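PDB 5ZRD: tyrosinase, which catalyses, through a pair of copper ions, the hydroxylation of monophenols to catechols and probably their further oxidation to ortho-quinones. Local coordinates for residues K65-D68 / A69-Q72; Y99-E102 / E103-S107; H127-P130 / S131-Q135; W330-T334 / G335-R339. All blocks are in the same frame, centred on the assembly; numbering follows the deposited sequence.

Contact 1. Residues K65-D68 / A69-Q72; sequences KPVD and ALPQ
Leu70 folds back over Val67 and the carbonyl of Pro66 just as the chain leaves the single helical turn 65-68. Leu70 CB starts beside the carbonyl of Val67, 3.4 Å from Val67 O. With CG anti to its own carbonyl carbon (chi1 -68°), the chain continues toward the helix, and Leu70 CG comes to lie 3.4 Å from Pro66 O. The two methyls then divide. Leu70 CD1 turns onto Val67, 3.6 Å from Val67 CA, and also meets the branch of that side chain at 4.0 Å from Val67 CG1. Leu70 CD2 stays alongside the carbonyl of Pro66, 4.0 Å from Pro66 O. The backbone holds this fold-back in place, since Leu70 N donates to Val67 O over 3.0 Å. One residue earlier, Ala69 N reaches Lys65 O at 3.3 Å with a more bent geometry and has a weak bond to Pro66 O as well. Asp68 OD1 is hydrogen-bonded to Tyr78 OH. Leu70 and Pro66 also pack on Pro66 and Leu70, respectively, of a second subunit, and Ala69 meets Ala69 of a third. The arrangement is that of a short helix ending in an i to i+3 backbone bond, here placed where subunits of the four-chain assembly come together.

Contact 2. Residues Y99-E102 / E103-S107; sequences YKLE and EALQS
Lys100 NZ is gripped by three groups: Glu103 OE1, a water and the backbone carbonyl of Lys377. The salt bridge from Lys100 NZ to Glu103 OE1 measures 2.8 Å and uses the syn side of the carboxylate, somewhat out of its plane. The water lies 3.1 Å from Lys100 NZ and donates to Glu103 OE2, so the ammonium group holds one carboxylate oxygen directly and the other through the water. Lys100 bends at chi2 (-53°) and then runs extended, which brings it alongside Glu103 pointing the same way; Lys100 CD passes 3.3 Å from Glu103 OE1. The other oxygen, Glu103 OE2, is 3.7 Å from Tyr99 CE2, with the ring and carboxylate planes 40° apart. This is an i to i+3 ion pair on helix 90-108, the helix that carries the copper ligand His94 near its start. Regular helical bonds lie beneath it, among them Leu105 N to Leu101 O at 2.9 Å. On another side of the helix Leu101 CD2 meets Leu105 CD1 at 3.9 Å, and both leucines pack against Trp36 of helix 27-41. Glu102 sends its carboxylate elsewhere, to Arg9, Arg11 and the backbone N of Met114.

Contact 3. Residues H127-P130 / S131-Q135; sequences HGIP and SILTQ
Pro130 O accepts from Leu133 N at 3.1 Å, closing a type I beta-turn in which Ser131 and Ile132 occupy the corner positions with helical backbone angles. Gly128, with a positive phi of 82°, marks the end of helix 122-127, and the chain then runs extended through Ile129 and Pro130 before it winds into the turn. The coil goes on for another step, since Ser131 O takes bonds from both Thr134 N and Gln135 N, at 3.0 and 2.8 Å respectively.

Inside the curve, Ile129 meets the returning chain through one branch. Ile129 CG2, anti to the backbone N, lies 3.8 Å from Leu133 CD1. The other branch, CG1, is set on the side of that N by chi1 of -48°. The side chains of Ile129 and Leu133 cross at about a right angle. Ile129 CG2 also approaches the methyl of Thr134, 4.1 Å from Thr134 CG2. The hydroxyl of Thr134 is turned to a water, which lies 2.6 Å from Thr134 OG1 and donates to Ile129 O at 2.9 Å, a second polar link between the segments, through water. Pro130 lies against Trp117 and helix 14-22, while Ile129 and Leu133 reach Ile315 and Phe318 of helix 315-334. The mixture of direct and water-mediated bonds implies that Pro130 O and Ile129 O are both satisfied as acceptors in a buried contact, where an unpaired carbonyl would probably be costly.

Contact 4. Residues W330-T334 / G335-R339; sequences WQKQT and GHTDR
Gly335 turns the chain away from the last turn of helix 315-334, leaving it with a positive phi of 91°, while its N still keeps a weak bond to Gln331 O, 3.0 Å long. His336 follows with the stronger bond, its N donating to Gln331 O at 2.7 Å and fairly straight. These two bonds back into the helix make a Schellman motif, the common way for an alpha-helix to end at a glycine. Gln331 returns the exchange, because its extended side chain brings Gln331 NE2 to 3.0 Å from His336 O. NE2 also donates to the carbonyl of Ile390, and Gln331 OE1 takes a bond from Arg95. The imidazole of His336, set on the side of its backbone N by chi1 of -64°, swings toward Trp330. There the planes differ by only 8°, but the rings are offset and share little of their faces; the centroids of the Trp330 six-membered ring and the His336 imidazole are 4.9 Å apart. Trp330 itself stacks on Phe253 and hydrogen-bonds through NE1 to the carbonyl of Ala247. Thr337 contributes its methyl, CG2, which rests against the backbone and the start of the side chain of Lys332, 3.8 Å from Lys332 CA. Its hydroxyl is turned forward, and Thr337 OG1 donates to Asp338 OD2 at 2.8 Å from above the carboxylate plane. Asp338 OD1 is bonded to Asn391. The next carbonyl accepts in the imidazole plane, His336 ND1 being 3.2 Å from Arg339 O, though Arg339 is poorly ordered.

In the fold
The four contacts follow one another along the chain without touching, and contact 1 lies away from the copper site. Contact 2 is on the helix that brings His94 to the site, with the side chain of Leu101 about 13 Å from a copper ion. Contact 3 comes comparably close, the side chain of Leu133 being about 14 Å from copper. Contact 4 ends the helix that supplies His320, and the side chain of Gln331 is about 12 Å from that of His94. Contacts 2 and 3 are about 11 Å apart at their nearest atoms. Contact 1, its centre 38 to 44 Å from the other centres, belongs to the subunit interfaces instead.

Contact 1. Residues K65-D68 / A69-Q72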
ATOM      1  N   LYS A  65       3.677  -2.047   8.384  1.00 42.51           N
ATOM      2  CA  LYS A  65       2.933  -2.877   7.444  1.00 43.84           C
ATOM      3  C   LYS A  65       2.997  -2.276   6.037  1.00 39.76           C
ATOM      4  O   LYS A  65       3.160  -3.024   5.071  1.00 36.61           O
ATOM      5  CB  LYS A  65       1.492  -3.110   7.931  1.00 53.20           C
ATOM      6  CG  LYS A  65       1.321  -4.333   8.829  1.00 62.09           C
ATOM      7  CD  LYS A  65       1.578  -5.653   8.076  1.00 80.52           C
ATOM      8  CE  LYS A  65       2.571  -6.602   8.727  1.00 82.47           C
ATOM      9  NZ  LYS A  65       1.902  -7.536   9.667  1.00 84.82           N
ATOM     10  N   PRO A  66       2.872  -0.930   5.912  1.00 35.04           N
ATOM     11  CA  PRO A  66       2.905  -0.403   4.552  1.00 34.99           C
ATOM     12  C   PRO A  66       4.308  -0.533   3.944  1.00 37.11           C
ATOM     13  O   PRO A  66       4.422  -0.796   2.756  1.00 42.65           O
ATOM     14  CB  PRO A  66       2.381   1.030   4.636  1.00 35.84           C
ATOM     15  CG  PRO A  66       1.795   1.163   6.042  1.00 35.91           C
ATOM     16  CD  PRO A  66       2.411   0.064   6.882  1.00 33.90           C
ATOM     17  N   VAL A  67       5.355  -0.459   4.750  1.00 39.48           N
ATOM     18  CA  VAL A  67       6.731  -0.702   4.241  1.00 38.48           C
ATOM     19  C   VAL A  67       6.899  -2.185   3.874  1.00 34.92           C
ATOM     20  O   VAL A  67       7.490  -2.503   2.832  1.00 31.75           O
ATOM     21  CB  VAL A  67       7.823  -0.265   5.241  1.00 35.11           C
ATOM     22  CG1 VAL A  67       9.205  -0.642   4.776  1.00 38.07           C
ATOM     23  CG2 VAL A  67       7.789   1.216   5.544  1.00 38.30           C
ATOM     24  N   ASP A  68       6.466  -3.092   4.738  1.00 36.99           N
ATOM     25  CA  ASP A  68       6.661  -4.539   4.451  1.00 37.83           C
ATOM     26  C   ASP A  68       6.102  -4.935   3.112  1.00 40.72           C
ATOM     27  O   ASP A  68       6.621  -5.859   2.448  1.00 42.19           O
ATOM     28  CB  ASP A  68       5.990  -5.397   5.489  1.00 37.78           C
ATOM     29  CG  ASP A  68       6.550  -5.192   6.880  1.00 38.47           C
ATOM     30  OD1 ASP A  68       7.782  -5.003   7.027  1.00 42.20           O
ATOM     31  OD2 ASP A  68       5.734  -5.249   7.825  1.00 41.77           O
ATOM     32  N   ALA A  69       5.051  -4.216   2.706  1.00 39.92           N
ATOM     33  CA  ALA A  69       4.294  -4.528   1.500  1.00 41.52           C
ATOM     34  C   ALA A  69       4.873  -3.858   0.252  1.00 39.71           C
ATOM     35  O   ALA A  69       4.404  -4.166  -0.851  1.00 40.15           O
ATOM     36  CB  ALA A  69       2.864  -4.101   1.696  1.00 44.70           C
ATOM     37  N   LEU A  70       5.848  -2.962   0.390  1.00 37.76           N
ATOM     38  CA  LEU A  70       6.416  -2.256  -0.791  1.00 40.75           C
ATOM     39  C   LEU A  70       7.082  -3.238  -1.780  1.00 42.55           C
ATOM     40  O   LEU A  70       7.640  -4.257  -1.380  1.00 39.64           O
ATOM     41  CB  LEU A  70       7.445  -1.228  -0.309  1.00 38.77           C
ATOM     42  CG  LEU A  70       6.885  -0.043   0.463  1.00 39.51           C
ATOM     43  CD1 LEU A  70       8.005   0.681   1.209  1.00 38.25           C
ATOM     44  CD2 LEU A  70       6.138   0.894  -0.481  1.00 38.46           C
ATOM     45  N   PRO A  71       7.090  -2.895  -3.090  1.00 44.05           N
ATOM     46  CA  PRO A  71       7.851  -3.671  -4.056  1.00 43.98           C
ATOM     47  C   PRO A  71       9.357  -3.520  -3.838  1.00 42.17           C
ATOM     48  O   PRO A  71       9.770  -2.642  -3.098  1.00 44.02           O
ATOM     49  CB  PRO A  71       7.485  -3.142  -5.453  1.00 45.34           C
ATOM     50  CG  PRO A  71       6.738  -1.862  -5.204  1.00 46.02           C
ATOM     51  CD  PRO A  71       6.266  -1.892  -3.764  1.00 43.56           C
ATOM     52  N   GLN A  72      10.110  -4.343  -4.559  1.00 44.20           N
ATOM     53  CA  GLN A  72      11.563  -4.587  -4.403  1.00 47.67           C
ATOM     54  C   GLN A  72      12.352  -3.270  -4.521  1.00 44.44           C
ATOM     55  O   GLN A  72      13.244  -3.030  -3.716  1.00 42.78           O
ATOM     56  CB  GLN A  72      12.015  -5.626  -5.449  1.00 54.34           C
ATOM     57  CG  GLN A  72      13.463  -5.490  -5.928  1.00 63.68           C
ATOM     58  CD  GLN A  72      13.998  -6.729  -6.623  1.00 72.51           C
ATOM     59  OE1 GLN A  72      14.932  -7.389  -6.148  1.00 76.28           O
ATOM     60  NE2 GLN A  72      13.416  -7.061  -7.766  1.00 56.11           N
TER
HETATM   61  O   HOH W   1       7.002  -6.399   0.097  1.00 47.34           O

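Contact 2. Residues Y99-E102 / E103-S107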
ATOM      1  N   TYR A  99      21.344   0.240  32.374  1.00 40.35           N
ATOM      2  CA  TYR A  99      21.008   1.001  33.559  1.00 40.93           C
ATOM      3  C   TYR A  99      19.552   0.728  33.926  1.00 35.03           C
ATOM      4  O   TYR A  99      19.287   0.518  35.060  1.00 30.35           O
ATOM      5  CB  TYR A  99      21.195   2.496  33.301  1.00 45.54           C
ATOM      6  CG  TYR A  99      20.831   3.412  34.441  1.00 43.99           C
ATOM      7  CD1 TYR A  99      21.678   3.560  35.519  1.00 46.14           C
ATOM      8  CD2 TYR A  99      19.683   4.184  34.409  1.00 49.94           C
ATOM      9  CE1 TYR A  99      21.380   4.427  36.553  1.00 48.68           C
ATOM     10  CE2 TYR A  99      19.372   5.066  35.435  1.00 48.55           C
ATOM     11  CZ  TYR A  99      20.233   5.192  36.505  1.00 44.60           C
ATOM     12  OH  TYR A  99      19.976   6.043  37.532  1.00 52.47           O
ATOM     13  N   LYS A 100      18.661   0.735  32.936  1.00 32.79           N
ATOM     14  CA  LYS A 100      17.247   0.489  33.146  1.00 33.19           C
ATOM     15  C   LYS A 100      16.997  -0.930  33.699  1.00 35.99           C
ATOM     16  O   LYS A 100      16.139  -1.134  34.600  1.00 34.39           O
ATOM     17  CB  LYS A 100      16.478   0.767  31.855  1.00 36.09           C
ATOM     18  CG  LYS A 100      16.091   2.230  31.648  1.00 41.01           C
ATOM     19  CD  LYS A 100      15.349   2.815  32.845  1.00 43.66           C
ATOM     20  CE  LYS A 100      14.870   4.235  32.635  1.00 48.27           C
ATOM     21  NZ  LYS A 100      14.200   4.775  33.845  1.00 49.45           N
ATOM     22  N   LEU A 101      17.744  -1.916  33.235  1.00 35.91           N
ATOM     23  CA  LEU A 101      17.585  -3.265  33.803  1.00 38.40           C
ATOM     24  C   LEU A 101      18.104  -3.251  35.243  1.00 36.36           C
ATOM     25  O   LEU A 101      17.593  -3.922  36.106  1.00 30.08           O
ATOM     26  CB  LEU A 101      18.333  -4.314  32.965  1.00 33.72           C
ATOM     27  CG  LEU A 101      18.341  -5.697  33.610  1.00 35.06           C
ATOM     28  CD1 LEU A 101      17.961  -6.775  32.619  1.00 33.84           C
ATOM     29  CD2 LEU A 101      19.694  -5.981  34.256  1.00 36.37           C
ATOM     30  N   GLU A 102      19.177  -2.526  35.456  1.00 36.04           N
ATOM     31  CA  GLU A 102      19.703  -2.402  36.799  1.00 37.12           C
ATOM     32  C   GLU A 102      18.664  -1.703  37.697  1.00 40.28           C
ATOM     33  O   GLU A 102      18.583  -2.039  38.858  1.00 41.89           O
ATOM     34  CB  GLU A 102      21.011  -1.624  36.742  1.00 34.79           C
ATOM     35  CG  GLU A 102      21.794  -1.637  38.037  1.00 34.61           C
ATOM     36  CD  GLU A 102      23.019  -0.748  38.011  1.00 34.70           C
ATOM     37  OE1 GLU A 102      22.874   0.461  37.593  1.00 38.47           O
ATOM     38  OE2 GLU A 102      24.105  -1.247  38.431  1.00 35.42           O
ATOM     39  N   GLU A 103      17.871  -0.758  37.184  1.00 35.67           N
ATOM     40  CA  GLU A 103      16.818  -0.101  38.026  1.00 43.26           C
ATOM     41  C   GLU A 103      15.794  -1.160  38.458  1.00 42.45           C
ATOM     42  O   GLU A 103      15.349  -1.155  39.600  1.00 45.36           O
ATOM     43  CB  GLU A 103      16.091   1.041  37.298  1.00 42.29           C
ATOM     44  CG  GLU A 103      16.753   2.400  37.470  1.00 51.65           C
ATOM     45  CD  GLU A 103      15.964   3.594  36.934  1.00 54.88           C
ATOM     46  OE1 GLU A 103      15.074   3.386  36.086  1.00 51.69           O
ATOM     47  OE2 GLU A 103      16.244   4.733  37.372  1.00 61.20           O
ATOM     48  N   ALA A 104      15.470  -2.077  37.542  1.00 44.38           N
ATOM     49  CA  ALA A 104      14.603  -3.232  37.791  1.00 39.36           C
ATOM     50  C   ALA A 104      15.226  -4.188  38.807  1.00 38.40           C
ATOM     51  O   ALA A 104      14.517  -4.669  39.677  1.00 45.20           O
ATOM     52  CB  ALA A 104      14.331  -3.954  36.504  1.00 45.91           C
ATOM     53  N   LEU A 105      16.505  -4.497  38.713  1.00 34.56           N
ATOM     54  CA  LEU A 105      17.061  -5.395  39.712  1.00 39.40           C
ATOM     55  C   LEU A 105      16.906  -4.746  41.104  1.00 42.47           C
ATOM     56  O   LEU A 105      16.749  -5.447  42.111  1.00 41.13           O
ATOM     57  CB  LEU A 105      18.534  -5.713  39.436  1.00 33.01           C
ATOM     58  CG  LEU A 105      18.875  -6.473  38.158  1.00 33.71           C
ATOM     59  CD1 LEU A 105      20.382  -6.563  38.020  1.00 34.49           C
ATOM     60  CD2 LEU A 105      18.297  -7.882  38.141  1.00 36.52           C
ATOM     61  N   GLN A 106      16.954  -3.418  41.145  1.00 39.49           N
ATOM     62  CA  GLN A 106      17.046  -2.660  42.403  1.00 40.72           C
ATOM     63  C   GLN A 106      15.678  -2.613  43.108  1.00 41.23           C
ATOM     64  O   GLN A 106      15.600  -2.480  44.339  1.00 45.91           O
ATOM     65  CB  GLN A 106      17.575  -1.248  42.132  1.00 38.79           C
ATOM     66  CG  GLN A 106      19.093  -1.140  42.174  1.00 38.02           C
ATOM     67  CD  GLN A 106      19.605   0.220  41.753  1.00 40.62           C
ATOM     68  OE1 GLN A 106      18.839   1.108  41.366  1.00 43.31           O
ATOM     69  NE2 GLN A 106      20.917   0.390  41.812  1.00 40.10           N
ATOM     70  N   SER A 107      14.626  -2.746  42.315  1.00 44.31           N
ATOM     71  CA  SER A 107      13.261  -2.887  42.782  1.00 45.65           C
ATOM     72  C   SER A 107      13.057  -4.204  43.544  1.00 44.83           C
ATOM     73  O   SER A 107      12.114  -4.289  44.286  1.00 46.99           O
ATOM     74  CB  SER A 107      12.282  -2.807  41.648  1.00 46.32           C
ATOM     75  OG  SER A 107      12.232  -4.061  40.990  1.00 52.08           O
TER
HETATM   76  O   HOH W   2      15.254   6.871  35.838  1.00 49.11           O

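Contact 3. Residues H127-P130 / S131-Q135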
ATOM      1  N   HIS A 127      40.093 -19.467  30.665  1.00 39.02           N
ATOM      2  CA  HIS A 127      39.030 -20.412  31.045  1.00 42.62           C
ATOM      3  C   HIS A 127      37.645 -20.105  30.438  1.00 42.48           C
ATOM      4  O   HIS A 127      36.715 -20.875  30.654  1.00 39.97           O
ATOM      5  CB  HIS A 127      38.944 -20.432  32.567  1.00 46.24           C
ATOM      6  CG  HIS A 127      40.203 -20.958  33.143  1.00 49.90           C
ATOM      7  ND1 HIS A 127      41.003 -20.209  33.980  1.00 51.15           N
ATOM      8  CD2 HIS A 127      40.849 -22.115  32.905  1.00 51.72           C
ATOM      9  CE1 HIS A 127      42.073 -20.902  34.287  1.00 53.66           C
ATOM     10  NE2 HIS A 127      42.004 -22.078  33.632  1.00 54.84           N
ATOM     11  N   GLY A 128      37.462 -18.996  29.729  1.00 39.62           N
ATOM     12  CA  GLY A 128      36.161 -18.701  29.138  1.00 41.87           C
ATOM     13  C   GLY A 128      35.202 -18.071  30.136  1.00 38.87           C
ATOM     14  O   GLY A 128      35.599 -17.274  30.968  1.00 40.22           O
ATOM     15  N   ILE A 129      33.939 -18.434  30.074  1.00 36.33           N
ATOM     16  CA  ILE A 129      32.941 -17.662  30.799  1.00 36.50           C
ATOM     17  C   ILE A 129      32.958 -18.080  32.274  1.00 37.22           C
ATOM     18  O   ILE A 129      32.979 -19.250  32.588  1.00 41.16           O
ATOM     19  CB  ILE A 129      31.546 -17.833  30.176  1.00 34.50           C
ATOM     20  CG1 ILE A 129      31.563 -17.651  28.658  1.00 34.15           C
ATOM     21  CG2 ILE A 129      30.541 -16.911  30.860  1.00 34.32           C
ATOM     22  CD1 ILE A 129      30.210 -17.822  28.037  1.00 36.50           C
ATOM     23  N   PRO A 130      32.907 -17.110  33.180  1.00 38.68           N
ATOM     24  CA  PRO A 130      32.786 -17.455  34.609  1.00 41.55           C
ATOM     25  C   PRO A 130      31.623 -18.427  34.844  1.00 38.50           C
ATOM     26  O   PRO A 130      30.552 -18.197  34.282  1.00 40.46           O
ATOM     27  CB  PRO A 130      32.521 -16.098  35.294  1.00 39.74           C
ATOM     28  CG  PRO A 130      33.293 -15.127  34.441  1.00 40.54           C
ATOM     29  CD  PRO A 130      33.115 -15.662  33.025  1.00 39.40           C
ATOM     30  N   SER A 131      31.816 -19.456  35.678  1.00 40.83           N
ATOM     31  CA  SER A 131      30.784 -20.528  35.825  1.00 42.26           C
ATOM     32  C   SER A 131      29.500 -19.987  36.481  1.00 37.40           C
ATOM     33  O   SER A 131      28.446 -20.583  36.307  1.00 38.48           O
ATOM     34  CB  SER A 131      31.308 -21.705  36.583  1.00 42.98           C
ATOM     35  OG  SER A 131      31.700 -21.299  37.886  1.00 47.52           O
ATOM     36  N   ILE A 132      29.530 -18.854  37.178  1.00 34.05           N
ATOM     37  CA  ILE A 132      28.259 -18.344  37.758  1.00 34.23           C
ATOM     38  C   ILE A 132      27.276 -18.046  36.625  1.00 32.20           C
ATOM     39  O   ILE A 132      26.090 -18.129  36.855  1.00 35.22           O
ATOM     40  CB  ILE A 132      28.451 -17.117  38.679  1.00 38.20           C
ATOM     41  CG1 ILE A 132      27.139 -16.638  39.310  1.00 42.71           C
ATOM     42  CG2 ILE A 132      29.119 -15.973  37.935  1.00 40.76           C
ATOM     43  CD1 ILE A 132      26.416 -17.687  40.104  1.00 43.59           C
ATOM     44  N   LEU A 133      27.759 -17.683  35.431  1.00 37.83           N
ATOM     45  CA  LEU A 133      26.887 -17.369  34.265  1.00 35.54           C
ATOM     46  C   LEU A 133      26.499 -18.643  33.503  1.00 34.58           C
ATOM     47  O   LEU A 133      25.624 -18.566  32.660  1.00 37.38           O
ATOM     48  CB  LEU A 133      27.607 -16.422  33.297  1.00 36.67           C
ATOM     49  CG  LEU A 133      28.068 -15.076  33.851  1.00 36.34           C
ATOM     50  CD1 LEU A 133      28.638 -14.201  32.735  1.00 35.17           C
ATOM     51  CD2 LEU A 133      26.933 -14.366  34.560  1.00 38.46           C
ATOM     52  N   THR A 134      27.157 -19.772  33.729  1.00 35.31           N
ATOM     53  CA  THR A 134      26.812 -20.996  32.954  1.00 41.33           C
ATOM     54  C   THR A 134      26.242 -22.134  33.823  1.00 45.56           C
ATOM     55  O   THR A 134      25.537 -22.980  33.285  1.00 43.67           O
ATOM     56  CB  THR A 134      28.027 -21.530  32.196  1.00 39.02           C
ATOM     57  OG1 THR A 134      29.070 -21.848  33.125  1.00 39.67           O
ATOM     58  CG2 THR A 134      28.522 -20.514  31.189  1.00 41.35           C
ATOM     59  N   GLN A 135      26.522 -22.164  35.127  1.00 43.17           N
ATOM     60  CA  GLN A 135      26.180 -23.337  35.956  1.00 47.69           C
ATOM     61  C   GLN A 135      24.659 -23.466  36.124  1.00 44.60           C
ATOM     62  O   GLN A 135      23.910 -22.463  36.054  1.00 41.72           O
ATOM     63  CB  GLN A 135      26.879 -23.272  37.316  1.00 44.68           C
ATOM     64  CG  GLN A 135      26.243 -22.250  38.244  1.00 48.03           C
ATOM     65  CD  GLN A 135      27.126 -21.904  39.416  1.00 46.61           C
ATOM     66  OE1 GLN A 135      28.336 -21.790  39.272  1.00 49.66           O
ATOM     67  NE2 GLN A 135      26.519 -21.734  40.583  1.00 47.21           N
TER
HETATM   68  O   HOH W   3      31.564 -21.742  32.388  1.00 35.57           O

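Contact 4. Residues W330-T334 / G335-R339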
ATOM      1  N   TRP A 330      37.140   4.488  27.405  1.00 30.65           N
ATOM      2  CA  TRP A 330      37.500   5.269  26.269  1.00 28.84           C
ATOM      3  C   TRP A 330      37.233   6.737  26.600  1.00 30.06           C
ATOM      4  O   TRP A 330      37.998   7.600  26.186  1.00 26.71           O
ATOM      5  CB  TRP A 330      36.731   4.831  25.010  1.00 30.38           C
ATOM      6  CG  TRP A 330      36.939   5.725  23.820  1.00 28.12           C
ATOM      7  CD1 TRP A 330      37.915   5.622  22.876  1.00 27.53           C
ATOM      8  CD2 TRP A 330      36.173   6.891  23.473  1.00 27.74           C
ATOM      9  NE1 TRP A 330      37.794   6.625  21.956  1.00 28.69           N
ATOM     10  CE2 TRP A 330      36.729   7.415  22.294  1.00 26.99           C
ATOM     11  CE3 TRP A 330      35.090   7.555  24.057  1.00 29.47           C
ATOM     12  CZ2 TRP A 330      36.247   8.575  21.704  1.00 27.80           C
ATOM     13  CZ3 TRP A 330      34.581   8.683  23.450  1.00 27.71           C
ATOM     14  CH2 TRP A 330      35.175   9.202  22.303  1.00 29.07           C
ATOM     15  N   GLN A 331      36.124   6.994  27.286  1.00 32.33           N
ATOM     16  CA  GLN A 331      35.759   8.386  27.675  1.00 32.65           C
ATOM     17  C   GLN A 331      36.869   8.937  28.559  1.00 33.92           C
ATOM     18  O   GLN A 331      37.321  10.022  28.311  1.00 29.08           O
ATOM     19  CB  GLN A 331      34.438   8.463  28.419  1.00 29.58           C
ATOM     20  CG  GLN A 331      33.238   8.345  27.499  1.00 30.04           C
ATOM     21  CD  GLN A 331      31.911   8.332  28.225  1.00 29.72           C
ATOM     22  OE1 GLN A 331      31.445   7.283  28.669  1.00 29.19           O
ATOM     23  NE2 GLN A 331      31.263   9.492  28.300  1.00 25.54           N
ATOM     24  N   LYS A 332      37.377   8.114  29.476  1.00 38.51           N
ATOM     25  CA  LYS A 332      38.433   8.548  30.439  1.00 38.95           C
ATOM     26  C   LYS A 332      39.777   8.751  29.727  1.00 40.46           C
ATOM     27  O   LYS A 332      40.412   9.779  29.915  1.00 37.55           O
ATOM     28  CB  LYS A 332      38.641   7.511  31.548  1.00 42.50           C
ATOM     29  CG  LYS A 332      37.498   7.343  32.547  1.00 45.51           C
ATOM     30  CD  LYS A 332      37.937   7.330  34.022  1.00 51.26           C
ATOM     31  CE  LYS A 332      38.601   6.054  34.516  1.00 58.76           C
ATOM     32  NZ  LYS A 332      38.081   4.820  33.859  1.00 60.13           N
ATOM     33  N   GLN A 333      40.209   7.754  28.937  1.00 38.89           N
ATOM     34  CA  GLN A 333      41.498   7.792  28.278  1.00 33.23           C
ATOM     35  C   GLN A 333      41.495   8.876  27.192  1.00 32.50           C
ATOM     36  O   GLN A 333      42.567   9.251  26.790  1.00 33.66           O
ATOM     37  CB  GLN A 333      41.892   6.457  27.638  1.00 34.57           C
ATOM     38  CG  GLN A 333      42.179   5.320  28.621  1.00 35.87           C
ATOM     39  CD  GLN A 333      42.730   4.087  27.930  1.00 36.53           C
ATOM     40  OE1 GLN A 333      42.948   4.096  26.724  1.00 37.06           O
ATOM     41  NE2 GLN A 333      42.993   3.016  28.678  1.00 32.68           N
ATOM     42  N   THR A 334      40.362   9.395  26.703  1.00 29.57           N
ATOM     43  CA  THR A 334      40.430  10.297  25.553  1.00 32.06           C
ATOM     44  C   THR A 334      39.848  11.676  25.874  1.00 30.40           C
ATOM     45  O   THR A 334      39.773  12.499  24.981  1.00 30.36           O
ATOM     46  CB  THR A 334      39.695   9.784  24.291  1.00 33.95           C
ATOM     47  OG1 THR A 334      38.281   9.734  24.522  1.00 30.03           O
ATOM     48  CG2 THR A 334      40.206   8.447  23.795  1.00 32.25           C
ATOM     49  N   GLY A 335      39.367  11.901  27.088  1.00 32.85           N
ATOM     50  CA  GLY A 335      38.904  13.220  27.489  1.00 33.89           C
ATOM     51  C   GLY A 335      37.434  13.438  27.237  1.00 33.34           C
ATOM     52  O   GLY A 335      37.016  14.602  27.159  1.00 34.61           O
ATOM     53  N   HIS A 336      36.629  12.362  27.202  1.00 32.29           N
ATOM     54  CA  HIS A 336      35.200  12.512  26.850  1.00 34.59           C
ATOM     55  C   HIS A 336      34.284  12.075  27.998  1.00 34.01           C
ATOM     56  O   HIS A 336      33.147  11.704  27.734  1.00 31.75           O
ATOM     57  CB  HIS A 336      34.878  11.763  25.543  1.00 35.80           C
ATOM     58  CG  HIS A 336      35.611  12.333  24.379  1.00 38.36           C
ATOM     59  ND1 HIS A 336      35.254  13.541  23.808  1.00 43.41           N
ATOM     60  CD2 HIS A 336      36.735  11.936  23.747  1.00 36.84           C
ATOM     61  CE1 HIS A 336      36.122  13.843  22.858  1.00 40.62           C
ATOM     62  NE2 HIS A 336      37.012  12.871  22.797  1.00 36.06           N
ATOM     63  N   THR A 337      34.749  12.132  29.248  1.00 33.59           N
ATOM     64  CA  THR A 337      33.864  11.845  30.385  1.00 37.09           C
ATOM     65  C   THR A 337      32.735  12.879  30.494  1.00 36.08           C
ATOM     66  O   THR A 337      31.675  12.524  31.055  1.00 34.71           O
ATOM     67  CB  THR A 337      34.561  11.805  31.751  1.00 35.54           C
ATOM     68  OG1 THR A 337      35.038  13.137  32.011  1.00 34.03           O
ATOM     69  CG2 THR A 337      35.616  10.718  31.823  1.00 30.98           C
ATOM     70  N   ASP A 338      32.888  14.092  29.945  1.00 34.42           N
ATOM     71  CA  ASP A 338      31.794  15.085  30.108  1.00 36.20           C
ATOM     72  C   ASP A 338      31.277  15.706  28.837  1.00 39.30           C
ATOM     73  O   ASP A 338      30.371  16.513  28.859  1.00 42.81           O
ATOM     74  CB  ASP A 338      32.198  16.183  31.095  1.00 35.41           C
ATOM     75  CG  ASP A 338      32.441  15.656  32.488  1.00 36.41           C
ATOM     76  OD1 ASP A 338      31.450  15.511  33.235  1.00 45.95           O
ATOM     77  OD2 ASP A 338      33.593  15.331  32.841  1.00 35.75           O
ATOM     78  N   ARG A 339      31.826  15.347  27.705  1.00 44.83           N
ATOM     79  CA  ARG A 339      31.284  15.853  26.465  1.00 45.27           C
ATOM     80  C   ARG A 339      31.548  14.817  25.380  1.00 41.59           C
ATOM     81  O   ARG A 339      32.552  14.095  25.399  1.00 39.14           O
ATOM     82  CB  ARG A 339      31.869  17.209  26.064  1.00 52.02           C
ATOM     83  CG  ARG A 339      33.388  17.293  26.115  1.00 61.94           C
ATOM     84  CD  ARG A 339      33.836  18.723  25.854  1.00 78.18           C
ATOM     85  NE  ARG A 339      35.210  18.829  25.358  1.00 93.38           N
ATOM     86  CZ  ARG A 339      35.764  19.946  24.870  1.00 98.46           C
ATOM     87  NH1 ARG A 339      37.046  19.964  24.538  1.00 95.55           N
ATOM     88  NH2 ARG A 339      35.041  21.046  24.727  1.00 98.36           N
TER